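Local coordinates for capsule biosynthesis protein CapD proenzyme (PDB 3GA9), which cleaves the poly-gamma-D-glutamate capsule of Bacillus anthracis and transfers it, through a new amide bond, to meso-diaminopimelic acid in the peptidoglycan, at residues D77-I82 with P223-Y228; I82-T87 with P102-G107; E253-Y258 with E272-I277. One frame throughout, in Å; residues are numbered along the deposited sequence.

In the fold
Contacts 1 and 2 meet at I82 and hold opposite ends of one element, strand 78-83: contact 1 sets its beginning beside strand 219-228, while contact 2 packs its exit against the start of helix 104-115. Contact 2 lies deepest, its centre about 9 Å from the centre of the chain, and is glycine-to-tyrosine packing with all its touching residues buried. Contact 1, farther out, joins proline packing to a salt bridge at its more exposed end. Contact 3 is the most peripheral, its centre about 28 Å from that of the chain, and mixes isoleucine packing with a lysine at its rim. It touches contact 1 where E253 meets Y228, linking the helices to the sheet.

Contact 1: D77-I82 with P223-Y228; sequences DKETFI and PVKGNY
E79 and K225 are joined by a salt bridge across a place where two neighbouring strands draw apart. On E79, CB lies 3.9 Å from CG of P223, so the acidic chain starts against a proline ring. That CB is also 3.5 Å from K225 NZ, and CG, anti to the carbonyl carbon (chi1 -64°), is 3.7 Å from it. A bend at chi2 then turns the carboxylate to the ammonium: CD lies 3.5 Å from K225 NZ, and at the tip OE1 takes a hydrogen bond of 2.6 Å from the same nitrogen. The ammonium meets OE1 on its anti side, 27° out of the carboxylate plane. The lysine, bent at three torsions, reaches across the gap to the acid. P223 also covers the backbone of T80, its CG 3.9 Å from T80 C; proline has no N-H to give to a neighbouring strand, which suits a break in the strand. Both charged chains rest on Y234, and the F81 ring meets F240 edge-to-face. F81 still pairs with R221, whereas V224 and G226 bond to strand 231-235. This is an interrupted strand of an antiparallel sheet in the Ntn-hydrolase fold of the gamma-glutamyltransferase family.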
ATOM      1  N   ASP A  77     -17.597 -11.941 -11.236  1.00 69.30           N
ATOM      2  CA  ASP A  77     -18.187 -12.828 -10.265  1.00 70.18           C
ATOM      3  C   ASP A  77     -17.168 -13.610  -9.450  1.00 69.30           C
ATOM      4  O   ASP A  77     -17.230 -14.819  -9.347  1.00 69.55           O
ATOM      5  CB  ASP A  77     -19.202 -13.753 -10.946  1.00 71.65           C
ATOM      6  CG  ASP A  77     -20.630 -13.178 -10.958  1.00 74.91           C
ATOM      7  OD1 ASP A  77     -21.321 -13.335 -11.975  1.00 77.18           O
ATOM      8  OD2 ASP A  77     -21.060 -12.579  -9.953  1.00 78.47           O
ATOM      9  N   LYS A  78     -16.237 -12.906  -8.840  1.00 67.68           N
ATOM     10  CA  LYS A  78     -15.291 -13.555  -7.934  1.00 66.11           C
ATOM     11  C   LYS A  78     -14.538 -12.502  -7.097  1.00 64.43           C
ATOM     12  O   LYS A  78     -14.231 -11.407  -7.586  1.00 63.70           O
ATOM     13  CB  LYS A  78     -14.342 -14.489  -8.681  1.00 66.82           C
ATOM     14  CG  LYS A  78     -13.375 -15.212  -7.761  1.00 68.51           C
ATOM     15  CD  LYS A  78     -12.703 -16.385  -8.462  1.00 72.64           C
ATOM     16  CE  LYS A  78     -11.611 -16.961  -7.558  1.00 74.38           C
ATOM     17  NZ  LYS A  78     -11.276 -18.377  -7.907  1.00 76.57           N
ATOM     18  N   GLU A  79     -14.286 -12.827  -5.833  1.00 62.17           N
ATOM     19  CA  GLU A  79     -13.595 -11.919  -4.932  1.00 60.85           C
ATOM     20  C   GLU A  79     -12.549 -12.689  -4.203  1.00 59.32           C
ATOM     21  O   GLU A  79     -12.825 -13.787  -3.698  1.00 59.17           O
ATOM     22  CB  GLU A  79     -14.523 -11.355  -3.863  1.00 61.25           C
ATOM     23  CG  GLU A  79     -15.621 -10.496  -4.395  1.00 64.77           C
ATOM     24  CD  GLU A  79     -16.960 -11.177  -4.266  1.00 67.96           C
ATOM     25  OE1 GLU A  79     -17.506 -11.180  -3.136  1.00 68.36           O
ATOM     26  OE2 GLU A  79     -17.454 -11.701  -5.289  1.00 68.23           O
ATOM     27  N   THR A  80     -11.355 -12.114  -4.116  1.00 57.17           N
ATOM     28  CA  THR A  80     -10.292 -12.767  -3.384  1.00 55.67           C
ATOM     29  C   THR A  80      -9.461 -11.733  -2.693  1.00 53.68           C
ATOM     30  O   THR A  80      -9.324 -10.601  -3.173  1.00 53.75           O
ATOM     31  CB  THR A  80      -9.373 -13.595  -4.309  1.00 56.24           C
ATOM     32  OG1 THR A  80     -10.173 -14.309  -5.275  1.00 58.81           O
ATOM     33  CG2 THR A  80      -8.568 -14.590  -3.476  1.00 56.68           C
ATOM     34  N   PHE A  81      -8.923 -12.127  -1.554  1.00 51.12           N
ATOM     35  CA  PHE A  81      -7.875 -11.377  -0.944  1.00 49.46           C
ATOM     36  C   PHE A  81      -6.662 -12.247  -0.653  1.00 48.73           C
ATOM     37  O   PHE A  81      -6.726 -13.153   0.193  1.00 48.13           O
ATOM     38  CB  PHE A  81      -8.331 -10.693   0.318  1.00 48.62           C
ATOM     39  CG  PHE A  81      -7.261  -9.855   0.935  1.00 47.80           C
ATOM     40  CD1 PHE A  81      -6.990  -8.583   0.444  1.00 44.65           C
ATOM     41  CD2 PHE A  81      -6.507 -10.349   1.986  1.00 44.66           C
ATOM     42  CE1 PHE A  81      -5.992  -7.814   1.022  1.00 44.01           C
ATOM     43  CE2 PHE A  81      -5.525  -9.599   2.555  1.00 44.49           C
ATOM     44  CZ  PHE A  81      -5.259  -8.324   2.073  1.00 44.02           C
ATOM     45  N   ILE A  82      -5.562 -11.966  -1.363  1.00 47.17           N
ATOM     46  CA  ILE A  82      -4.301 -12.701  -1.147  1.00 45.93           C
ATOM     47  C   ILE A  82      -3.408 -11.973  -0.104  1.00 45.93           C
ATOM     48  O   ILE A  82      -3.101 -10.775  -0.221  1.00 44.74           O
ATOM     49  CB  ILE A  82      -3.482 -12.898  -2.456  1.00 46.15           C
ATOM     50  CG1 ILE A  82      -4.374 -12.952  -3.707  1.00 46.48           C
ATOM     51  CG2 ILE A  82      -2.512 -14.085  -2.309  1.00 44.89           C
ATOM     52  CD1 ILE A  82      -5.053 -14.305  -3.932  1.00 49.67           C
ATOM     53  N   PRO A 223     -12.521 -11.293   1.436  1.00 56.29           N
ATOM     54  CA  PRO A 223     -12.592  -9.840   1.680  1.00 56.67           C
ATOM     55  C   PRO A 223     -13.672  -9.502   2.703  1.00 57.28           C
ATOM     56  O   PRO A 223     -14.664 -10.211   2.815  1.00 57.02           O
ATOM     57  CB  PRO A 223     -12.980  -9.266   0.322  1.00 56.23           C
ATOM     58  CG  PRO A 223     -12.542 -10.311  -0.674  1.00 56.00           C
ATOM     59  CD  PRO A 223     -12.632 -11.633   0.009  1.00 56.31           C
ATOM     60  N   VAL A 224     -13.463  -8.447   3.474  1.00 58.35           N
ATOM     61  CA  VAL A 224     -14.534  -7.887   4.264  1.00 58.87           C
ATOM     62  C   VAL A 224     -15.505  -7.284   3.267  1.00 60.09           C
ATOM     63  O   VAL A 224     -15.105  -6.468   2.454  1.00 60.61           O
ATOM     64  CB  VAL A 224     -14.022  -6.808   5.188  1.00 58.65           C
ATOM     65  CG1 VAL A 224     -15.157  -6.278   6.041  1.00 59.55           C
ATOM     66  CG2 VAL A 224     -12.899  -7.330   6.076  1.00 57.22           C
ATOM     67  N   LYS A 225     -16.763  -7.727   3.280  1.00 61.64           N
ATOM     68  CA  LYS A 225     -17.805  -7.154   2.401  1.00 62.61           C
ATOM     69  C   LYS A 225     -18.733  -6.324   3.259  1.00 62.61           C
ATOM     70  O   LYS A 225     -19.164  -6.789   4.311  1.00 63.12           O
ATOM     71  CB  LYS A 225     -18.628  -8.232   1.703  1.00 62.70           C
ATOM     72  CG  LYS A 225     -17.875  -8.974   0.649  1.00 66.29           C
ATOM     73  CD  LYS A 225     -18.367 -10.422   0.530  1.00 71.69           C
ATOM     74  CE  LYS A 225     -17.175 -11.415   0.412  1.00 73.15           C
ATOM     75  NZ  LYS A 225     -16.360 -11.313  -0.856  1.00 74.26           N
ATOM     76  N   GLY A 226     -19.023  -5.098   2.827  1.00 62.30           N
ATOM     77  CA  GLY A 226     -19.960  -4.230   3.533  1.00 61.74           C
ATOM     78  C   GLY A 226     -20.673  -3.398   2.492  1.00 61.66           C
ATOM     79  O   GLY A 226     -20.650  -3.725   1.302  1.00 61.04           O
ATOM     80  N   ASN A 227     -21.327  -2.329   2.939  1.00 61.57           N
ATOM     81  CA  ASN A 227     -21.798  -1.302   2.009  1.00 61.79           C
ATOM     82  C   ASN A 227     -21.647   0.073   2.609  1.00 60.94           C
ATOM     83  O   ASN A 227     -21.709   0.249   3.828  1.00 60.35           O
ATOM     84  CB  ASN A 227     -23.255  -1.519   1.570  1.00 62.46           C
ATOM     85  CG  ASN A 227     -24.216  -1.475   2.740  1.00 64.77           C
ATOM     86  OD1 ASN A 227     -24.657  -0.392   3.188  1.00 65.76           O
ATOM     87  ND2 ASN A 227     -24.527  -2.657   3.269  1.00 66.71           N
ATOM     88  N   TYR A 228     -21.456   1.039   1.723  1.00 60.67           N
ATOM     89  CA  TYR A 228     -21.312   2.421   2.100  1.00 60.22           C
ATOM     90  C   TYR A 228     -21.845   3.235   0.946  1.00 60.07           C
ATOM     91  O   TYR A 228     -21.483   2.992  -0.209  1.00 60.26           O
ATOM     92  CB  TYR A 228     -19.845   2.709   2.362  1.00 60.04           C
ATOM     93  CG  TYR A 228     -19.427   4.153   2.328  1.00 59.57           C
ATOM     94  CD1 TYR A 228     -19.728   5.024   3.383  1.00 56.77           C
ATOM     95  CD2 TYR A 228     -18.672   4.639   1.256  1.00 57.57           C
ATOM     96  CE1 TYR A 228     -19.306   6.334   3.360  1.00 56.53           C
ATOM     97  CE2 TYR A 228     -18.246   5.946   1.232  1.00 57.52           C
ATOM     98  CZ  TYR A 228     -18.559   6.789   2.283  1.00 57.64           C
ATOM     99  OH  TYR A 228     -18.122   8.096   2.231  1.00 59.55           O
TER

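Contact 2: I82-T87 with P102-G107; sequences IDYRET and PGFVAG
Y84 packs against G103 and G107 in a buried contact between the chain around the exit of strand 78-83 and the first turn of helix 104-115. Its CB sits 3.4 Å from the carbonyl oxygen of G103 and 3.5 Å from CA of G107. Glycine suits both positions: without a CB, G107 lets the root of the ring come down on its backbone, with Y84 CG only 3.8 Å from G107 CA. At G103, the N-cap residue, the same lack of a side chain allows a CA-H...O contact of 3.4 Å from G103 CA to Y84 O. The first torsion of the tyrosine (chi1 45°) places CG between the backbone N and the carbonyl carbon, and the ring then lies obliquely beside the first turn, CD1 3.9 Å from CA of F104. Its OH is hydrogen-bonded to OD1 of N18 of the other chain. Beside it, D83 OD1 accepts the N-H of R85 at 3.0 Å and 166°, forming an Asx turn. The same carboxylate has salt bridges to R221 and to R55 of the other chain, so this buried acid is well supplied with positive partners. Farther along, the CG of E86 rests on P102. The whole is a strand-loop-helix connection, laying a helix against a sheet as in the layered Ntn-hydrolase fold.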
ATOM      1  N   ILE A  82      -5.562 -11.966  -1.363  1.00 47.17           N
ATOM      2  CA  ILE A  82      -4.301 -12.701  -1.147  1.00 45.93           C
ATOM      3  C   ILE A  82      -3.408 -11.973  -0.104  1.00 45.93           C
ATOM      4  O   ILE A  82      -3.101 -10.775  -0.221  1.00 44.74           O
ATOM      5  CB  ILE A  82      -3.482 -12.898  -2.456  1.00 46.15           C
ATOM      6  CG1 ILE A  82      -4.374 -12.952  -3.707  1.00 46.48           C
ATOM      7  CG2 ILE A  82      -2.512 -14.085  -2.309  1.00 44.89           C
ATOM      8  CD1 ILE A  82      -5.053 -14.305  -3.932  1.00 49.67           C
ATOM      9  N   ASP A  83      -2.998 -12.710   0.912  1.00 45.37           N
ATOM     10  CA  ASP A  83      -2.244 -12.144   2.006  1.00 45.77           C
ATOM     11  C   ASP A  83      -0.844 -12.739   1.965  1.00 45.18           C
ATOM     12  O   ASP A  83      -0.653 -13.889   2.320  1.00 45.29           O
ATOM     13  CB  ASP A  83      -2.961 -12.482   3.328  1.00 46.62           C
ATOM     14  CG  ASP A  83      -2.135 -12.200   4.551  1.00 48.33           C
ATOM     15  OD1 ASP A  83      -0.955 -11.811   4.455  1.00 50.38           O
ATOM     16  OD2 ASP A  83      -2.684 -12.361   5.658  1.00 53.94           O
ATOM     17  N   TYR A  84       0.133 -11.932   1.554  1.00 44.12           N
ATOM     18  CA  TYR A  84       1.527 -12.379   1.475  1.00 43.82           C
ATOM     19  C   TYR A  84       2.415 -11.518   2.371  1.00 44.23           C
ATOM     20  O   TYR A  84       3.532 -11.144   2.038  1.00 42.60           O
ATOM     21  CB  TYR A  84       2.037 -12.386   0.026  1.00 42.50           C
ATOM     22  CG  TYR A  84       1.678 -11.146  -0.755  1.00 40.06           C
ATOM     23  CD1 TYR A  84       2.545 -10.053  -0.808  1.00 38.95           C
ATOM     24  CD2 TYR A  84       0.463 -11.073  -1.452  1.00 36.01           C
ATOM     25  CE1 TYR A  84       2.199  -8.899  -1.546  1.00 38.30           C
ATOM     26  CE2 TYR A  84       0.110  -9.966  -2.176  1.00 35.36           C
ATOM     27  CZ  TYR A  84       0.974  -8.871  -2.224  1.00 37.28           C
ATOM     28  OH  TYR A  84       0.598  -7.776  -2.973  1.00 36.83           O
ATOM     29  N   ARG A  85       1.904 -11.262   3.551  1.00 45.33           N
ATOM     30  CA  ARG A  85       2.642 -10.543   4.520  1.00 48.06           C
ATOM     31  C   ARG A  85       3.724 -11.428   5.147  1.00 48.71           C
ATOM     32  O   ARG A  85       3.593 -12.657   5.201  1.00 48.45           O
ATOM     33  CB  ARG A  85       1.647 -10.069   5.553  1.00 49.38           C
ATOM     34  CG  ARG A  85       2.142  -9.013   6.410  1.00 52.80           C
ATOM     35  CD  ARG A  85       1.070  -7.978   6.627  1.00 56.17           C
ATOM     36  NE  ARG A  85       1.335  -7.407   7.937  1.00 57.82           N
ATOM     37  CZ  ARG A  85       2.191  -6.419   8.159  1.00 58.41           C
ATOM     38  NH1 ARG A  85       2.856  -5.856   7.140  1.00 56.31           N
ATOM     39  NH2 ARG A  85       2.366  -5.992   9.408  1.00 57.77           N
ATOM     40  N   GLU A  86       4.795 -10.785   5.598  1.00 49.76           N
ATOM     41  CA  GLU A  86       5.925 -11.434   6.260  1.00 51.47           C
ATOM     42  C   GLU A  86       5.495 -12.142   7.548  1.00 51.38           C
ATOM     43  O   GLU A  86       4.604 -11.694   8.253  1.00 51.06           O
ATOM     44  CB  GLU A  86       7.020 -10.400   6.580  1.00 52.02           C
ATOM     45  CG  GLU A  86       7.337  -9.400   5.420  1.00 56.91           C
ATOM     46  CD  GLU A  86       6.503  -8.073   5.431  1.00 60.63           C
ATOM     47  OE1 GLU A  86       5.234  -8.113   5.496  1.00 62.95           O
ATOM     48  OE2 GLU A  86       7.127  -6.979   5.331  1.00 61.37           O
ATOM     49  N   THR A  87       6.129 -13.262   7.849  1.00 51.40           N
ATOM     50  CA  THR A  87       5.780 -14.008   9.044  1.00 51.67           C
ATOM     51  C   THR A  87       6.965 -14.076   9.997  1.00 52.27           C
ATOM     52  O   THR A  87       8.137 -14.050   9.555  1.00 51.37           O
ATOM     53  CB  THR A  87       5.374 -15.415   8.700  1.00 51.20           C
ATOM     54  OG1 THR A  87       6.367 -15.969   7.848  1.00 51.95           O
ATOM     55  CG2 THR A  87       4.065 -15.416   7.966  1.00 51.65           C
ATOM     56  N   PRO A 102      10.190 -12.870   4.198  1.00 39.01           N
ATOM     57  CA  PRO A 102       9.490 -12.127   3.140  1.00 39.08           C
ATOM     58  C   PRO A 102       8.486 -12.957   2.388  1.00 39.04           C
ATOM     59  O   PRO A 102       8.669 -14.155   2.192  1.00 41.11           O
ATOM     60  CB  PRO A 102      10.617 -11.627   2.216  1.00 37.42           C
ATOM     61  CG  PRO A 102      11.809 -11.554   3.122  1.00 38.19           C
ATOM     62  CD  PRO A 102      11.653 -12.765   4.051  1.00 38.96           C
ATOM     63  N   GLY A 103       7.413 -12.327   1.970  1.00 38.61           N
ATOM     64  CA  GLY A 103       6.294 -13.071   1.460  1.00 38.27           C
ATOM     65  C   GLY A 103       5.959 -12.653   0.073  1.00 37.57           C
ATOM     66  O   GLY A 103       5.205 -13.331  -0.601  1.00 39.01           O
ATOM     67  N   PHE A 104       6.541 -11.541  -0.346  1.00 37.86           N
ATOM     68  CA  PHE A 104       6.290 -10.941  -1.652  1.00 37.44           C
ATOM     69  C   PHE A 104       6.442 -11.875  -2.834  1.00 37.53           C
ATOM     70  O   PHE A 104       5.532 -11.969  -3.644  1.00 36.70           O
ATOM     71  CB  PHE A 104       7.166  -9.703  -1.842  1.00 36.70           C
ATOM     72  CG  PHE A 104       6.960  -8.998  -3.175  1.00 39.09           C
ATOM     73  CD1 PHE A 104       7.534  -9.500  -4.346  1.00 38.85           C
ATOM     74  CD2 PHE A 104       6.219  -7.827  -3.248  1.00 40.55           C
ATOM     75  CE1 PHE A 104       7.360  -8.867  -5.567  1.00 38.41           C
ATOM     76  CE2 PHE A 104       6.045  -7.170  -4.461  1.00 41.03           C
ATOM     77  CZ  PHE A 104       6.625  -7.701  -5.620  1.00 41.93           C
ATOM     78  N   VAL A 105       7.598 -12.543  -2.951  1.00 38.16           N
ATOM     79  CA  VAL A 105       7.874 -13.417  -4.092  1.00 38.03           C
ATOM     80  C   VAL A 105       6.895 -14.621  -4.087  1.00 38.98           C
ATOM     81  O   VAL A 105       6.350 -14.952  -5.117  1.00 38.44           O
ATOM     82  CB  VAL A 105       9.349 -13.907  -4.105  1.00 38.42           C
ATOM     83  CG1 VAL A 105       9.536 -15.021  -5.114  1.00 37.69           C
ATOM     84  CG2 VAL A 105      10.351 -12.753  -4.392  1.00 37.39           C
ATOM     85  N   ALA A 106       6.672 -15.252  -2.925  1.00 39.51           N
ATOM     86  CA  ALA A 106       5.656 -16.290  -2.788  1.00 39.97           C
ATOM     87  C   ALA A 106       4.262 -15.769  -3.191  1.00 40.86           C
ATOM     88  O   ALA A 106       3.480 -16.487  -3.860  1.00 40.75           O
ATOM     89  CB  ALA A 106       5.625 -16.780  -1.373  1.00 40.10           C
ATOM     90  N   GLY A 107       3.954 -14.521  -2.795  1.00 40.43           N
ATOM     91  CA  GLY A 107       2.666 -13.918  -3.111  1.00 39.74           C
ATOM     92  C   GLY A 107       2.444 -13.811  -4.603  1.00 39.64           C
ATOM     93  O   GLY A 107       1.454 -14.331  -5.133  1.00 39.55           O
TER

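Contact 3: E253-Y258 with E272-I277; sequences EKKEVY and EEISRI
K255 lays the end of its aliphatic chain over I274, the CE of the lysine 4.2 Å from CG1 of the isoleucine. The two side chains run past each other in opposite directions, each coming from its own backbone, and fill the 9.5 Å between the CA atoms of K255 and I274. The bends at chi2 and chi3 carry the lysine across to helix 264-283, where NZ ends 4.2 Å from CD1 of I277. Lysine suits this rim, because its methylenes can pack on isoleucine while its ammonium stays near the partly exposed edge. E273 lies there too, but its OE1 is 4.5 Å from K255 NZ, too far for a salt bridge, and the attraction is probably weak and long-range. On the buried side, CG1 of V257 approaches CD1 of I274 at 4.4 Å. I274 reaches that point because CG1 is anti to the carbonyl carbon (chi1 -67°) and the chain then runs out nearly straight. Its branched body also packs on M248 and A252, and I277 adds L251, so both isoleucines face helix 242-254. On another side of helix 264-283, E272 OE2 and R276 NH1 form a salt bridge of 2.7 Å, one turn apart. V257 also packs on D91 of the other chain. K255 is the first residue to leave the helical path, and V257 begins a 3-10 segment. The arrangement is a pair of consecutive helices joined by a short linker with a 3-10 segment, which packs, with the end of the first helix, on the apolar face of the second.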
ATOM      1  N   GLU A 253     -20.879   8.608   7.203  1.00 70.55           N
ATOM      2  CA  GLU A 253     -22.080   8.806   6.410  1.00 71.90           C
ATOM      3  C   GLU A 253     -23.331   8.909   7.292  1.00 72.82           C
ATOM      4  O   GLU A 253     -24.271   9.644   6.953  1.00 72.37           O
ATOM      5  CB  GLU A 253     -22.232   7.768   5.296  1.00 71.77           C
ATOM      6  CG  GLU A 253     -22.801   6.431   5.684  1.00 72.17           C
ATOM      7  CD  GLU A 253     -23.558   5.776   4.535  1.00 73.36           C
ATOM      8  OE1 GLU A 253     -23.282   4.596   4.230  1.00 73.99           O
ATOM      9  OE2 GLU A 253     -24.435   6.434   3.939  1.00 72.95           O
ATOM     10  N   LYS A 254     -23.316   8.192   8.417  1.00 73.77           N
ATOM     11  CA  LYS A 254     -24.452   8.173   9.332  1.00 74.83           C
ATOM     12  C   LYS A 254     -24.610   9.548   9.944  1.00 75.17           C
ATOM     13  O   LYS A 254     -25.667  10.150   9.789  1.00 75.30           O
ATOM     14  CB  LYS A 254     -24.277   7.125  10.420  1.00 74.99           C
ATOM     15  CG  LYS A 254     -25.585   6.548  10.924  1.00 76.64           C
ATOM     16  CD  LYS A 254     -25.301   5.647  12.115  1.00 79.49           C
ATOM     17  CE  LYS A 254     -26.550   5.307  12.917  1.00 80.72           C
ATOM     18  NZ  LYS A 254     -26.146   4.899  14.305  1.00 81.96           N
ATOM     19  N   LYS A 255     -23.557  10.056  10.596  1.00 75.47           N
ATOM     20  CA  LYS A 255     -23.564  11.409  11.177  1.00 75.84           C
ATOM     21  C   LYS A 255     -23.077  12.516  10.236  1.00 76.85           C
ATOM     22  O   LYS A 255     -22.373  13.431  10.685  1.00 76.66           O
ATOM     23  CB  LYS A 255     -22.776  11.461  12.495  1.00 75.50           C
ATOM     24  CG  LYS A 255     -21.574  10.561  12.575  1.00 74.75           C
ATOM     25  CD  LYS A 255     -21.354  10.017  13.991  1.00 74.46           C
ATOM     26  CE  LYS A 255     -20.344  10.866  14.768  1.00 74.83           C
ATOM     27  NZ  LYS A 255     -20.138  10.437  16.193  1.00 74.44           N
ATOM     28  N   GLU A 256     -23.496  12.434   8.960  1.00 78.29           N
ATOM     29  CA  GLU A 256     -22.983  13.234   7.797  1.00 79.56           C
ATOM     30  C   GLU A 256     -22.059  14.414   8.102  1.00 79.25           C
ATOM     31  O   GLU A 256     -22.468  15.577   8.001  1.00 79.09           O
ATOM     32  CB  GLU A 256     -24.120  13.724   6.869  1.00 80.35           C
ATOM     33  CG  GLU A 256     -25.272  12.744   6.614  1.00 83.62           C
ATOM     34  CD  GLU A 256     -26.476  12.950   7.559  1.00 88.11           C
ATOM     35  OE1 GLU A 256     -26.290  13.396   8.720  1.00 89.20           O
ATOM     36  OE2 GLU A 256     -27.624  12.656   7.137  1.00 89.48           O
ATOM     37  N   VAL A 257     -20.829  14.141   8.432  1.00 79.31           N
ATOM     38  CA  VAL A 257     -19.954  15.215   8.723  1.00 79.07           C
ATOM     39  C   VAL A 257     -19.687  15.982   7.443  1.00 79.25           C
ATOM     40  O   VAL A 257     -19.094  17.024   7.475  1.00 79.06           O
ATOM     41  CB  VAL A 257     -18.717  14.665   9.316  1.00 79.16           C
ATOM     42  CG1 VAL A 257     -18.361  13.420   8.615  1.00 78.96           C
ATOM     43  CG2 VAL A 257     -17.649  15.642   9.254  1.00 78.88           C
ATOM     44  N   TYR A 258     -20.146  15.479   6.311  1.00 79.53           N
ATOM     45  CA  TYR A 258     -20.007  16.225   5.079  1.00 80.61           C
ATOM     46  C   TYR A 258     -20.724  17.570   5.133  1.00 81.26           C
ATOM     47  O   TYR A 258     -20.293  18.528   4.501  1.00 81.47           O
ATOM     48  CB  TYR A 258     -20.448  15.433   3.850  1.00 80.70           C
ATOM     49  CG  TYR A 258     -20.138  16.202   2.574  1.00 82.00           C
ATOM     50  CD1 TYR A 258     -18.813  16.419   2.163  1.00 82.56           C
ATOM     51  CD2 TYR A 258     -21.163  16.757   1.803  1.00 83.67           C
ATOM     52  CE1 TYR A 258     -18.520  17.152   0.998  1.00 83.28           C
ATOM     53  CE2 TYR A 258     -20.881  17.488   0.633  1.00 83.68           C
ATOM     54  CZ  TYR A 258     -19.561  17.682   0.241  1.00 83.27           C
ATOM     55  OH  TYR A 258     -19.298  18.397  -0.906  1.00 83.00           O
ATOM     56  N   GLU A 272     -11.874  13.427  14.032  1.00 67.13           N
ATOM     57  CA  GLU A 272     -11.162  13.078  15.231  1.00 67.94           C
ATOM     58  C   GLU A 272     -11.976  12.142  16.113  1.00 68.22           C
ATOM     59  O   GLU A 272     -11.420  11.249  16.744  1.00 68.34           O
ATOM     60  CB  GLU A 272     -10.762  14.365  15.955  1.00 68.38           C
ATOM     61  CG  GLU A 272     -11.076  14.449  17.440  1.00 71.76           C
ATOM     62  CD  GLU A 272     -10.232  13.512  18.288  1.00 73.93           C
ATOM     63  OE1 GLU A 272      -9.199  13.036  17.792  1.00 76.25           O
ATOM     64  OE2 GLU A 272     -10.609  13.239  19.446  1.00 75.32           O
ATOM     65  N   GLU A 273     -13.291  12.327  16.135  1.00 68.62           N
ATOM     66  CA  GLU A 273     -14.149  11.494  16.976  1.00 69.43           C
ATOM     67  C   GLU A 273     -14.360  10.155  16.324  1.00 68.43           C
ATOM     68  O   GLU A 273     -14.272   9.111  16.965  1.00 68.13           O
ATOM     69  CB  GLU A 273     -15.530  12.131  17.205  1.00 69.84           C
ATOM     70  CG  GLU A 273     -15.544  13.448  17.974  1.00 73.86           C
ATOM     71  CD  GLU A 273     -16.975  13.942  18.220  1.00 78.81           C
ATOM     72  OE1 GLU A 273     -17.776  13.163  18.814  1.00 81.53           O
ATOM     73  OE2 GLU A 273     -17.295  15.091  17.814  1.00 79.58           O
ATOM     74  N   ILE A 274     -14.694  10.207  15.045  1.00 67.67           N
ATOM     75  CA  ILE A 274     -14.945   9.017  14.290  1.00 67.17           C
ATOM     76  C   ILE A 274     -13.714   8.139  14.360  1.00 67.46           C
ATOM     77  O   ILE A 274     -13.831   6.925  14.413  1.00 67.17           O
ATOM     78  CB  ILE A 274     -15.327   9.363  12.858  1.00 67.38           C
ATOM     79  CG1 ILE A 274     -16.689  10.080  12.869  1.00 66.58           C
ATOM     80  CG2 ILE A 274     -15.304   8.114  11.971  1.00 66.10           C
ATOM     81  CD1 ILE A 274     -17.385  10.207  11.511  1.00 66.30           C
ATOM     82  N   SER A 275     -12.540   8.753  14.445  1.00 67.99           N
ATOM     83  CA  SER A 275     -11.316   7.971  14.376  1.00 69.21           C
ATOM     84  C   SER A 275     -10.964   7.269  15.694  1.00 69.53           C
ATOM     85  O   SER A 275     -10.491   6.125  15.668  1.00 69.44           O
ATOM     86  CB  SER A 275     -10.128   8.738  13.726  1.00 68.96           C
ATOM     87  OG  SER A 275      -9.350   9.483  14.658  1.00 69.34           O
ATOM     88  N   ARG A 276     -11.191   7.910  16.843  1.00 70.29           N
ATOM     89  CA  ARG A 276     -10.975   7.168  18.116  1.00 70.70           C
ATOM     90  C   ARG A 276     -12.087   6.122  18.395  1.00 69.81           C
ATOM     91  O   ARG A 276     -11.820   5.046  18.905  1.00 69.64           O
ATOM     92  CB  ARG A 276     -10.617   8.070  19.316  1.00 71.09           C
ATOM     93  CG  ARG A 276     -11.721   8.923  19.868  1.00 74.04           C
ATOM     94  CD  ARG A 276     -11.140  10.055  20.704  1.00 78.79           C
ATOM     95  NE  ARG A 276     -12.166  10.731  21.513  1.00 82.84           N
ATOM     96  CZ  ARG A 276     -13.035  11.645  21.064  1.00 83.99           C
ATOM     97  NH1 ARG A 276     -13.038  12.017  19.790  1.00 84.88           N
ATOM     98  NH2 ARG A 276     -13.912  12.198  21.898  1.00 84.62           N
ATOM     99  N   ILE A 277     -13.313   6.410  17.977  1.00 69.17           N
ATOM    100  CA  ILE A 277     -14.354   5.403  18.028  1.00 68.83           C
ATOM    101  C   ILE A 277     -13.856   4.123  17.333  1.00 68.65           C
ATOM    102  O   ILE A 277     -13.877   3.051  17.934  1.00 68.56           O
ATOM    103  CB  ILE A 277     -15.703   5.924  17.441  1.00 68.87           C
ATOM    104  CG1 ILE A 277     -16.345   6.971  18.374  1.00 69.57           C
ATOM    105  CG2 ILE A 277     -16.692   4.796  17.249  1.00 69.38           C
ATOM    106  CD1 ILE A 277     -17.759   7.432  17.946  1.00 68.09           C
TER